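Local coordinates for Non-structural protein 5 (Modoc virus, PDB 2WA2) that binds S-adenosylmethionine in the methyltransferase domain of a flavivirus NS5 and probably methylates the viral RNA cap at guanine N7 and at a ribose 2'-O, at residues Val87-Gly92 / Val139-Met144; Ser95-Ala100 / Arg107-Tyr112; Glu120-Val125 / Ile133-Lys138. The protein carries 4 engineered substitutions. All coordinates share one frame; numbering follows the deposited sequence.

Interaction 1 of 3, residues Val87-Gly92 / Val139-Met144. Engineered in segment 139-144: Thr142 (natural residue Arg). With SAM (S-adenosylmethionine), chain C.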
loop_
_atom_site.group_PDB
_atom_site.type_symbol
_atom_site.label_atom_id
_atom_site.label_comp_id
_atom_site.label_asym_id
_atom_site.label_seq_id
_atom_site.Cartn_x
_atom_site.Cartn_y
_atom_site.Cartn_z
ATOM N N VAL A 87 -2.707 13.529 1.706
ATOM C CA VAL A 87 -3.969 12.797 1.547
ATOM C C VAL A 87 -3.767 11.340 1.928
ATOM O O VAL A 87 -2.715 10.749 1.654
ATOM C CB VAL A 87 -4.641 12.927 0.141
ATOM C CG1 VAL A 87 -5.231 14.305 -0.039
ATOM C CG2 VAL A 87 -3.703 12.563 -1.011
ATOM N N ASP A 88 -4.751 10.791 2.628
ATOM C CA ASP A 88 -4.708 9.395 3.000
ATOM C C ASP A 88 -5.959 8.758 2.411
ATOM O O ASP A 88 -7.063 8.886 2.952
ATOM C CB ASP A 88 -4.606 9.236 4.518
ATOM C CG ASP A 88 -4.457 7.775 4.955
ATOM O OD1 ASP A 88 -4.259 6.906 4.079
ATOM O OD2 ASP A 88 -4.596 7.490 6.160
ATOM N N LEU A 89 -5.783 8.133 1.252
ATOM C CA LEU A 89 -6.868 7.487 0.536
ATOM C C LEU A 89 -7.077 6.059 1.008
ATOM O O LEU A 89 -6.140 5.242 1.004
ATOM C CB LEU A 89 -6.626 7.552 -0.976
ATOM C CG LEU A 89 -6.382 8.991 -1.478
ATOM C CD1 LEU A 89 -5.860 8.973 -2.882
ATOM C CD2 LEU A 89 -7.649 9.900 -1.373
ATOM N N GLY A 90 -8.301 5.753 1.441
ATOM C CA GLY A 90 -8.579 4.437 2.019
ATOM C C GLY A 90 -7.989 4.366 3.416
ATOM O O GLY A 90 -7.182 3.502 3.713
ATOM N N CYS A 91 -8.364 5.313 4.267
ATOM C CA CYS A 91 -7.696 5.438 5.557
ATOM C C CYS A 91 -8.122 4.373 6.568
ATOM O O CYS A 91 -7.395 4.105 7.550
ATOM C CB CYS A 91 -7.865 6.875 6.108
ATOM S SG CYS A 91 -9.520 7.238 6.753
ATOM N N GLY A 92 -9.280 3.750 6.343
ATOM C CA GLY A 92 -9.812 2.794 7.315
ATOM C C GLY A 92 -9.823 3.386 8.712
ATOM O O GLY A 92 -10.300 4.524 8.915
ATOM N N VAL A 139 -17.035 7.938 1.563
ATOM C CA VAL A 139 -16.475 8.450 0.311
ATOM C C VAL A 139 -15.812 7.288 -0.419
ATOM O O VAL A 139 -15.015 6.529 0.191
ATOM C CB VAL A 139 -15.400 9.579 0.561
ATOM C CG1 VAL A 139 -14.713 9.947 -0.721
ATOM C CG2 VAL A 139 -16.053 10.830 1.135
ATOM N N ASP A 140 -16.164 7.149 -1.691
ATOM C CA ASP A 140 -15.530 6.203 -2.601
ATOM C C ASP A 140 -14.393 6.987 -3.263
ATOM O O ASP A 140 -14.626 7.848 -4.130
ATOM C CB ASP A 140 -16.522 5.710 -3.646
ATOM C CG ASP A 140 -15.904 4.715 -4.635
ATOM O OD1 ASP A 140 -14.645 4.516 -4.632
ATOM O OD2 ASP A 140 -16.689 4.135 -5.411
ATOM N N VAL A 141 -13.168 6.676 -2.869
ATOM C CA VAL A 141 -12.027 7.459 -3.350
ATOM C C VAL A 141 -11.760 7.233 -4.822
ATOM O O VAL A 141 -11.159 8.082 -5.455
ATOM C CB VAL A 141 -10.721 7.252 -2.523
ATOM C CG1 VAL A 141 -10.939 7.560 -1.025
ATOM C CG2 VAL A 141 -10.154 5.878 -2.764
ATOM N N THR A 142 -12.213 6.115 -5.389
ATOM C CA THR A 142 -12.052 5.902 -6.822
ATOM C C THR A 142 -12.855 6.903 -7.671
ATOM O O THR A 142 -12.644 6.987 -8.896
ATOM C CB THR A 142 -12.407 4.460 -7.289
ATOM O OG1 THR A 142 -13.825 4.282 -7.230
ATOM C CG2 THR A 142 -11.685 3.384 -6.446
ATOM N N LYS A 143 -13.758 7.647 -7.026
ATOM C CA LYS A 143 -14.632 8.600 -7.699
ATOM C C LYS A 143 -14.407 10.036 -7.209
ATOM O O LYS A 143 -15.209 10.928 -7.467
ATOM C CB LYS A 143 -16.110 8.194 -7.499
ATOM C CG LYS A 143 -16.459 6.730 -7.865
ATOM C CD LYS A 143 -16.587 6.530 -9.372
ATOM C CE LYS A 143 -16.691 5.057 -9.734
ATOM N NZ LYS A 143 -15.327 4.478 -9.811
ATOM N N MET A 144 -13.328 10.270 -6.481
ATOM C CA MET A 144 -13.058 11.601 -5.953
ATOM C C MET A 144 -12.180 12.383 -6.925
ATOM O O MET A 144 -11.247 11.855 -7.550
ATOM C CB MET A 144 -12.395 11.484 -4.580
ATOM C CG MET A 144 -12.496 12.688 -3.597
ATOM S SD MET A 144 -11.374 12.415 -2.173
ATOM C CE MET A 144 -11.465 10.686 -2.176
HETATM N N SAM C . -3.647 2.414 6.228
HETATM C CA SAM C . -4.764 1.813 7.030
HETATM C C SAM C . -4.482 1.960 8.529
HETATM O O SAM C . -3.343 2.270 8.899
HETATM O OXT SAM C . -5.346 1.764 9.404
HETATM C CB SAM C . -4.935 0.335 6.680
HETATM C CG SAM C . -5.507 0.097 5.288
HETATM S SD SAM C . -7.301 0.193 5.408
HETATM C CE SAM C . -7.643 -1.540 5.853
HETATM C "C5'" SAM C . -7.823 0.107 3.682
HETATM C "C4'" SAM C . -9.204 0.760 3.629
HETATM O "O4'" SAM C . -9.532 1.205 2.338
HETATM C "C3'" SAM C . -10.306 -0.219 4.024
HETATM O "O3'" SAM C . -10.762 0.160 5.299
HETATM C "C2'" SAM C . -11.404 -0.036 2.991
HETATM O "O2'" SAM C . -12.639 0.161 3.634
HETATM C "C1'" SAM C . -10.944 1.229 2.262
HETATM N N9 SAM C . -11.395 1.287 0.876
HETATM C C8 SAM C . -11.398 0.255 -0.034
HETATM N N7 SAM C . -11.869 0.710 -1.200
HETATM C C5 SAM C . -12.176 2.025 -1.024
HETATM C C6 SAM C . -12.700 2.989 -1.887
HETATM N N6 SAM C . -13.030 2.706 -3.134
HETATM N N1 SAM C . -12.871 4.276 -1.414
HETATM C C2 SAM C . -12.559 4.603 -0.121
HETATM N N3 SAM C . -12.041 3.666 0.751
HETATM C C4 SAM C . -11.873 2.393 0.276
#

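Interaction 2 of 3, residues Ser95-Ala100 / Arg107-Tyr112. Engineered in segment 95-100: Ser95 (natural residue Gly). With SAM (S-adenosylmethionine), chain C.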
loop_
_atom_site.group_PDB
_atom_site.type_symbol
_atom_site.label_atom_id
_atom_site.label_comp_id
_atom_site.label_asym_id
_atom_site.label_seq_id
_atom_site.Cartn_x
_atom_site.Cartn_y
_atom_site.Cartn_z
ATOM N N SER A 95 -4.651 4.710 10.953
ATOM C CA SER A 95 -3.289 4.616 11.526
ATOM C C SER A 95 -2.278 5.396 10.716
ATOM O O SER A 95 -1.418 6.050 11.286
ATOM C CB SER A 95 -2.818 3.158 11.670
ATOM O OG SER A 95 -3.404 2.558 12.809
ATOM N N TRP A 96 -2.372 5.336 9.387
ATOM C CA TRP A 96 -1.442 6.114 8.547
ATOM C C TRP A 96 -1.625 7.614 8.759
ATOM O O TRP A 96 -0.669 8.370 8.715
ATOM C CB TRP A 96 -1.632 5.776 7.056
ATOM C CG TRP A 96 -0.916 4.478 6.602
ATOM C CD1 TRP A 96 -0.509 3.432 7.394
ATOM C CD2 TRP A 96 -0.527 4.140 5.263
ATOM N NE1 TRP A 96 0.114 2.463 6.621
ATOM C CE2 TRP A 96 0.109 2.869 5.315
ATOM C CE3 TRP A 96 -0.648 4.790 4.017
ATOM C CZ2 TRP A 96 0.633 2.250 4.177
ATOM C CZ3 TRP A 96 -0.117 4.163 2.869
ATOM C CH2 TRP A 96 0.505 2.906 2.966
ATOM N N SER A 97 -2.866 8.044 8.956
ATOM C CA SER A 97 -3.177 9.460 9.103
ATOM C C SER A 97 -2.600 10.009 10.408
ATOM O O SER A 97 -2.040 11.104 10.430
ATOM C CB SER A 97 -4.691 9.658 9.044
ATOM O OG SER A 97 -5.109 9.592 7.690
ATOM N N TYR A 98 -2.722 9.227 11.473
ATOM C CA TYR A 98 -2.178 9.576 12.787
ATOM C C TYR A 98 -0.665 9.514 12.755
ATOM O O TYR A 98 0.007 10.327 13.392
ATOM C CB TYR A 98 -2.742 8.670 13.875
ATOM C CG TYR A 98 -4.138 9.065 14.300
ATOM C CD1 TYR A 98 -4.364 10.260 14.994
ATOM C CD2 TYR A 98 -5.231 8.260 14.003
ATOM C CE1 TYR A 98 -5.653 10.647 15.361
ATOM C CE2 TYR A 98 -6.523 8.629 14.394
ATOM C CZ TYR A 98 -6.722 9.820 15.056
ATOM O OH TYR A 98 -7.997 10.185 15.416
ATOM N N TYR A 99 -0.120 8.563 12.000
ATOM C CA TYR A 99 1.314 8.553 11.809
ATOM C C TYR A 99 1.769 9.820 11.093
ATOM O O TYR A 99 2.638 10.543 11.597
ATOM C CB TYR A 99 1.818 7.291 11.096
ATOM C CG TYR A 99 3.316 7.332 10.990
ATOM C CD1 TYR A 99 4.122 7.013 12.087
ATOM C CD2 TYR A 99 3.934 7.773 9.828
ATOM C CE1 TYR A 99 5.524 7.097 12.002
ATOM C CE2 TYR A 99 5.334 7.853 9.728
ATOM C CZ TYR A 99 6.113 7.527 10.822
ATOM O OH TYR A 99 7.486 7.619 10.689
ATOM N N ALA A 100 1.176 10.095 9.926
ATOM C CA ALA A 100 1.501 11.267 9.145
ATOM C C ALA A 100 1.350 12.548 9.968
ATOM O O ALA A 100 2.200 13.413 9.894
ATOM C CB ALA A 100 0.622 11.338 7.896
ATOM N N ARG A 107 1.658 19.480 7.442
ATOM C CA ARG A 107 0.826 20.614 7.844
ATOM C C ARG A 107 -0.634 20.248 8.072
ATOM O O ARG A 107 -1.271 20.790 8.968
ATOM C CB ARG A 107 0.956 21.752 6.842
ATOM C CG ARG A 107 2.277 22.512 7.026
ATOM C CD ARG A 107 2.355 23.707 6.090
ATOM N NE ARG A 107 1.924 24.956 6.735
ATOM C CZ ARG A 107 0.690 25.469 6.663
ATOM N NH1 ARG A 107 -0.271 24.838 5.984
ATOM N NH2 ARG A 107 0.412 26.616 7.286
ATOM N N GLU A 108 -1.160 19.330 7.272
ATOM C CA GLU A 108 -2.524 18.815 7.469
ATOM C C GLU A 108 -2.695 17.432 6.836
ATOM O O GLU A 108 -1.939 17.047 5.928
ATOM C CB GLU A 108 -3.558 19.785 6.880
ATOM C CG GLU A 108 -3.452 19.929 5.387
ATOM C CD GLU A 108 -4.463 20.892 4.806
ATOM O OE1 GLU A 108 -5.358 21.369 5.549
ATOM O OE2 GLU A 108 -4.354 21.181 3.595
ATOM N N VAL A 109 -3.675 16.681 7.328
ATOM C CA VAL A 109 -3.970 15.372 6.764
ATOM C C VAL A 109 -5.455 15.300 6.422
ATOM O O VAL A 109 -6.305 15.538 7.269
ATOM C CB VAL A 109 -3.580 14.231 7.727
ATOM C CG1 VAL A 109 -3.842 12.870 7.071
ATOM C CG2 VAL A 109 -2.126 14.329 8.112
ATOM N N LYS A 110 -5.738 15.036 5.164
ATOM C CA LYS A 110 -7.068 14.854 4.685
ATOM C C LYS A 110 -7.218 13.352 4.373
ATOM O O LYS A 110 -6.611 12.816 3.413
ATOM C CB LYS A 110 -7.275 15.728 3.454
ATOM C CG LYS A 110 -7.090 17.238 3.746
ATOM C CD LYS A 110 -7.495 18.025 2.508
ATOM C CE LYS A 110 -7.379 19.531 2.686
ATOM N NZ LYS A 110 -7.738 20.218 1.370
ATOM N N ALA A 111 -8.021 12.696 5.203
ATOM C CA ALA A 111 -8.185 11.241 5.235
ATOM C C ALA A 111 -9.596 10.822 4.762
ATOM O O ALA A 111 -10.600 11.438 5.141
ATOM C CB ALA A 111 -7.916 10.742 6.659
ATOM N N TYR A 112 -9.656 9.807 3.909
ATOM C CA TYR A 112 -10.901 9.401 3.245
ATOM C C TYR A 112 -11.062 7.892 3.259
ATOM O O TYR A 112 -10.105 7.160 2.985
ATOM C CB TYR A 112 -10.920 9.923 1.788
ATOM C CG TYR A 112 -10.803 11.419 1.705
ATOM C CD1 TYR A 112 -11.942 12.230 1.781
ATOM C CD2 TYR A 112 -9.548 12.039 1.593
ATOM C CE1 TYR A 112 -11.830 13.627 1.728
ATOM C CE2 TYR A 112 -9.426 13.449 1.530
ATOM C CZ TYR A 112 -10.566 14.216 1.605
ATOM O OH TYR A 112 -10.475 15.594 1.550
HETATM N N SAM C . -3.647 2.414 6.228
HETATM C CA SAM C . -4.764 1.813 7.030
HETATM C C SAM C . -4.482 1.960 8.529
HETATM O O SAM C . -3.343 2.270 8.899
HETATM O OXT SAM C . -5.346 1.764 9.404
HETATM C CB SAM C . -4.935 0.335 6.680
HETATM C CG SAM C . -5.507 0.097 5.288
HETATM S SD SAM C . -7.301 0.193 5.408
HETATM C CE SAM C . -7.643 -1.540 5.853
HETATM C "C5'" SAM C . -7.823 0.107 3.682
HETATM C "C4'" SAM C . -9.204 0.760 3.629
HETATM O "O4'" SAM C . -9.532 1.205 2.338
HETATM C "C3'" SAM C . -10.306 -0.219 4.024
HETATM O "O3'" SAM C . -10.762 0.160 5.299
HETATM C "C2'" SAM C . -11.404 -0.036 2.991
HETATM O "O2'" SAM C . -12.639 0.161 3.634
HETATM C "C1'" SAM C . -10.944 1.229 2.262
HETATM N N9 SAM C . -11.395 1.287 0.876
HETATM C C8 SAM C . -11.398 0.255 -0.034
HETATM N N7 SAM C . -11.869 0.710 -1.200
HETATM C C5 SAM C . -12.176 2.025 -1.024
HETATM C C6 SAM C . -12.700 2.989 -1.887
HETATM N N6 SAM C . -13.030 2.706 -3.134
HETATM N N1 SAM C . -12.871 4.276 -1.414
HETATM C C2 SAM C . -12.559 4.603 -0.121
HETATM N N3 SAM C . -12.041 3.666 0.751
HETATM C C4 SAM C . -11.873 2.393 0.276
#

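Interaction 3 of 3, residues Glu120-Val125 / Ile133-Lys138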
loop_
_atom_site.group_PDB
_atom_site.type_symbol
_atom_site.label_atom_id
_atom_site.label_comp_id
_atom_site.label_asym_id
_atom_site.label_seq_id
_atom_site.Cartn_x
_atom_site.Cartn_y
_atom_site.Cartn_z
ATOM N N GLU A 120 -13.888 -0.699 7.710
ATOM C CA GLU A 120 -13.347 0.028 8.853
ATOM C C GLU A 120 -13.698 1.510 8.803
ATOM O O GLU A 120 -13.569 2.140 7.760
ATOM C CB GLU A 120 -11.817 -0.112 8.920
ATOM C CG GLU A 120 -11.299 -1.535 9.042
ATOM C CD GLU A 120 -11.861 -2.251 10.253
ATOM O OE1 GLU A 120 -11.979 -1.604 11.323
ATOM O OE2 GLU A 120 -12.191 -3.459 10.133
ATOM N N LYS A 121 -14.124 2.041 9.944
ATOM C CA LYS A 121 -14.387 3.471 10.116
ATOM C C LYS A 121 -13.225 4.079 10.897
ATOM O O LYS A 121 -12.597 3.390 11.697
ATOM C CB LYS A 121 -15.693 3.695 10.890
ATOM C CG LYS A 121 -16.944 3.287 10.153
ATOM C CD LYS A 121 -18.146 3.209 11.080
ATOM C CE LYS A 121 -19.249 2.403 10.426
ATOM N NZ LYS A 121 -18.749 1.106 9.829
ATOM N N PRO A 122 -12.933 5.373 10.672
ATOM C CA PRO A 122 -11.848 5.995 11.424
ATOM C C PRO A 122 -12.057 5.867 12.926
ATOM O O PRO A 122 -13.194 5.931 13.407
ATOM C CB PRO A 122 -11.878 7.456 10.955
ATOM C CG PRO A 122 -12.512 7.409 9.646
ATOM C CD PRO A 122 -13.531 6.311 9.713
ATOM N N ARG A 123 -10.955 5.619 13.627
ATOM C CA ARG A 123 -10.923 5.467 15.076
ATOM C C ARG A 123 -10.276 6.736 15.623
ATOM O O ARG A 123 -9.049 6.901 15.522
ATOM C CB ARG A 123 -10.069 4.239 15.444
ATOM C CG ARG A 123 -10.144 3.773 16.896
ATOM C CD ARG A 123 -10.977 2.478 17.026
ATOM N NE ARG A 123 -11.214 2.108 18.431
ATOM C CZ ARG A 123 -12.130 1.233 18.855
ATOM N NH1 ARG A 123 -12.925 0.603 17.996
ATOM N NH2 ARG A 123 -12.252 0.984 20.155
ATOM N N LEU A 124 -11.093 7.635 16.181
ATOM C CA LEU A 124 -10.584 8.893 16.752
ATOM C C LEU A 124 -9.817 8.678 18.061
ATOM O O LEU A 124 -10.310 8.020 18.990
ATOM C CB LEU A 124 -11.715 9.910 16.953
ATOM C CG LEU A 124 -12.613 10.269 15.754
ATOM C CD1 LEU A 124 -13.423 11.518 16.040
ATOM C CD2 LEU A 124 -11.830 10.439 14.449
ATOM N N VAL A 125 -8.595 9.199 18.110
ATOM C CA VAL A 125 -7.803 9.193 19.345
ATOM C C VAL A 125 -7.161 10.548 19.601
ATOM O O VAL A 125 -7.099 11.406 18.709
ATOM C CB VAL A 125 -6.703 8.070 19.398
ATOM C CG1 VAL A 125 -7.327 6.686 19.629
ATOM C CG2 VAL A 125 -5.812 8.091 18.167
ATOM N N ILE A 133 -5.709 16.381 11.424
ATOM C CA ILE A 133 -6.444 15.444 10.546
ATOM C C ILE A 133 -7.912 15.816 10.412
ATOM O O ILE A 133 -8.556 16.186 11.409
ATOM C CB ILE A 133 -6.351 13.961 11.031
ATOM C CG1 ILE A 133 -4.907 13.587 11.344
ATOM C CG2 ILE A 133 -6.901 12.991 9.946
ATOM C CD1 ILE A 133 -4.766 12.470 12.366
ATOM N N THR A 134 -8.402 15.741 9.174
ATOM C CA THR A 134 -9.821 15.716 8.856
ATOM C C THR A 134 -10.166 14.348 8.285
ATOM O O THR A 134 -9.699 13.988 7.190
ATOM C CB THR A 134 -10.200 16.788 7.818
ATOM O OG1 THR A 134 -9.840 18.073 8.328
ATOM C CG2 THR A 134 -11.701 16.739 7.529
ATOM N N PHE A 135 -10.967 13.586 9.034
ATOM C CA PHE A 135 -11.439 12.286 8.557
ATOM C C PHE A 135 -12.762 12.473 7.854
ATOM O O PHE A 135 -13.663 13.165 8.376
ATOM C CB PHE A 135 -11.612 11.298 9.702
ATOM C CG PHE A 135 -10.325 10.760 10.230
ATOM C CD1 PHE A 135 -9.615 9.810 9.516
ATOM C CD2 PHE A 135 -9.849 11.155 11.469
ATOM C CE1 PHE A 135 -8.403 9.285 10.025
ATOM C CE2 PHE A 135 -8.668 10.651 11.975
ATOM C CZ PHE A 135 -7.942 9.704 11.246
ATOM N N LYS A 136 -12.865 11.891 6.668
ATOM C CA LYS A 136 -14.133 11.800 5.988
ATOM C C LYS A 136 -14.489 10.361 5.589
ATOM O O LYS A 136 -13.875 9.785 4.693
ATOM C CB LYS A 136 -14.202 12.764 4.802
ATOM C CG LYS A 136 -15.672 13.093 4.420
ATOM C CD LYS A 136 -15.967 14.610 4.468
ATOM C CE LYS A 136 -15.520 15.350 3.173
ATOM N NZ LYS A 136 -16.125 14.871 1.855
ATOM N N SER A 137 -15.474 9.786 6.269
ATOM C CA SER A 137 -16.028 8.496 5.870
ATOM C C SER A 137 -17.112 8.693 4.817
ATOM O O SER A 137 -17.457 9.835 4.454
ATOM C CB SER A 137 -16.566 7.705 7.075
ATOM O OG SER A 137 -15.526 7.537 8.023
ATOM N N LYS A 138 -17.627 7.583 4.315
ATOM C CA LYS A 138 -18.666 7.565 3.306
ATOM C C LYS A 138 -18.236 8.286 2.030
ATOM O O LYS A 138 -18.971 9.119 1.480
ATOM C CB LYS A 138 -19.982 8.154 3.874
ATOM C CG LYS A 138 -20.278 7.683 5.275
ATOM C CD LYS A 138 -20.664 6.253 5.317
ATOM C CE LYS A 138 -21.116 5.886 6.754
ATOM N NZ LYS A 138 -21.284 4.412 6.828
#

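Interaction 1 of 3, residues Val87-Gly92 / Val139-Met144
Leu89 CD2 lies against Val141 CG1 at 4.1 Å and against the terminal methyl of Met144, CE, at 4.0 Å. Both pairs cross at a slant, and no hydrogen bond joins the two segments; Gly90 adds its backbone N, which Val141 CG1 approaches to 4.0 Å. The cofactor spans both segments. Val141 gives its backbone N to the adenine N1 of SAM in a nearly straight bond of 2.8 Å (167°), and SAM N6 donates to Asp140 OD1 at 2.9 Å. The branches of Val141 follow the same base: CG1, pointing anti to the carbonyl carbon, reaches SAM C2 at 3.5 Å, while CG2 meets N1. The backbone N of Thr142, an engineered residue, closes an Asx turn on Asp140 OD1, and Thr142 OG1 adds a second bond from the same face, consistent with a fixed carboxylate. On the other segment, Gly90 CA packs 3.4 Å from the ribose O4' of SAM. Tyr112 touches Leu89, Val141 and Met144, and Ile177 of helix 163-183 touches Leu89. A glycine turn after the first strand, with an acidic residue and a backbone N holding adenine N6 and N1, is the cofactor site of a Rossmann-like methyltransferase.

Interaction 2 of 3, residues Ser95-Ala100 / Arg107-Tyr112
Ser97 OG, the polar atom of this interface, is hydrogen-bonded to Asp88 OD2 on the neighbouring strand 86-89, and from that position it also meets two apolar groups of strand 107-112. Ala111 CB comes to 3.2 Å from Ser97 OG, and Val109 CG1 to 3.6 Å from the same oxygen. The hydroxyl stands anti to its own carbonyl carbon (chi1 -78°), a setting that directs it to the strand and to the carboxylate together. A buried hydroxyl is thereby satisfied by an acidic partner while its flank packs on carbon. One helical turn later, the methyl CB of Ala100 rests 4.1 Å from Val109 CG2, the other branch of the same valine. Val109 CG1, anti to the backbone N (chi1 -177°), meets the Ser97 side chain; CG2 meets Ala100 CB and also lies near Ser97 O.

Segment 95-100 runs almost exactly antiparallel to segment 107-112, at 175° with the axes of these short pieces 8.7 Å apart, as expected where a helix connects two parallel strands: strand 86-89, helix 95-101 and strand 106-112 form a beta-alpha-beta unit of the Rossmann-like sheet. The start of the helix faces the methionine end of SAM. The backbone N of Ser95, an engineered residue, makes a weak hydrogen bond to SAM OXT, and that of Trp96 another weak one to SAM O. These N-H groups at the helix N-terminus could also ease the carboxylate's negative charge through the helix dipole. SAM N sits over one face of the Trp96 indole, 3.4 Å above its plane and displaced toward the rim, while Leu71 of helix 66-76 also packs on this side chain.

Interaction 3 of 3, residues Glu120-Val125 / Ile133-Lys138
Pro122 lies over one face of the Phe135 ring, and this CH-pi contact joins a surface loop to strand 133-136, an outermost strand of the Rossmann-like sheet. Pro122 CB stands 3.9 Å from the Phe135 ring centroid and 25° off the ring normal; its closest ring atom is Phe135 CD1, at 3.6 Å, so the methylene is displaced from the centre toward the rim. The proline and the phenylalanine run alongside each other in opposing directions, and Pro122 CG adds a contact with Phe135 CD1 at 3.8 Å. The opposite face of the ring is covered by Ile133 CG2, two residues earlier in the strand, which sits above its centre. Phe135 is therefore clamped between an aliphatic methyl of its own strand and the proline of the loop.

Its chi1 of -75° places CG anti to the carbonyl carbon, and the ring extends from the strand toward the loop. Leu124, farther along the loop on the surface of the protein, approaches the ring obliquely from the side Pro122 is on, its CD2 reaching Phe135 CD2 at 3.6 Å and Phe135 CE2 at 4.0 Å. Pro122 thus takes the CD1 side of the ring and Leu124 the CD2 side.

The surroundings tie the cluster inward. Tyr98 of helix 95-101 meets Phe135 with the ring planes at about 45°, and Cys91 also touches the phenylalanine. At the other end of the loop, Glu120 belongs to the SAM pocket and forms a salt bridge with Arg93. Nearby, the ammonium groups Lys121 NZ and Lys138 NZ lie 5.1 Å apart, and both are hydrogen-bonded to Gly115 O, the Lys121 bond being weak.

Overall arrangement
The three contacts cluster at one end of the sheet's parallel part, with centres 10 to 12 Å apart. Along the chain, interaction 1 spans the other two, which come in series. Strands 86-89, 106-112 and 133-136 lie side by side, so the contacts step outward to the sheet's edge. Backbone bonds join interactions 2 and 3, with Ala111 O 2.8 Å from Lys136 N. Cys91 SG packs 3.8 Å from Phe135 CD1, connecting interactions 1 and 3. Interaction 1 holds adenine and lines the ribose and part of the methionine chain, interaction 2 meets the amino and carboxylate groups, and Glu120 touches SAM: neighbouring strand ends with their following segments build much of the pocket.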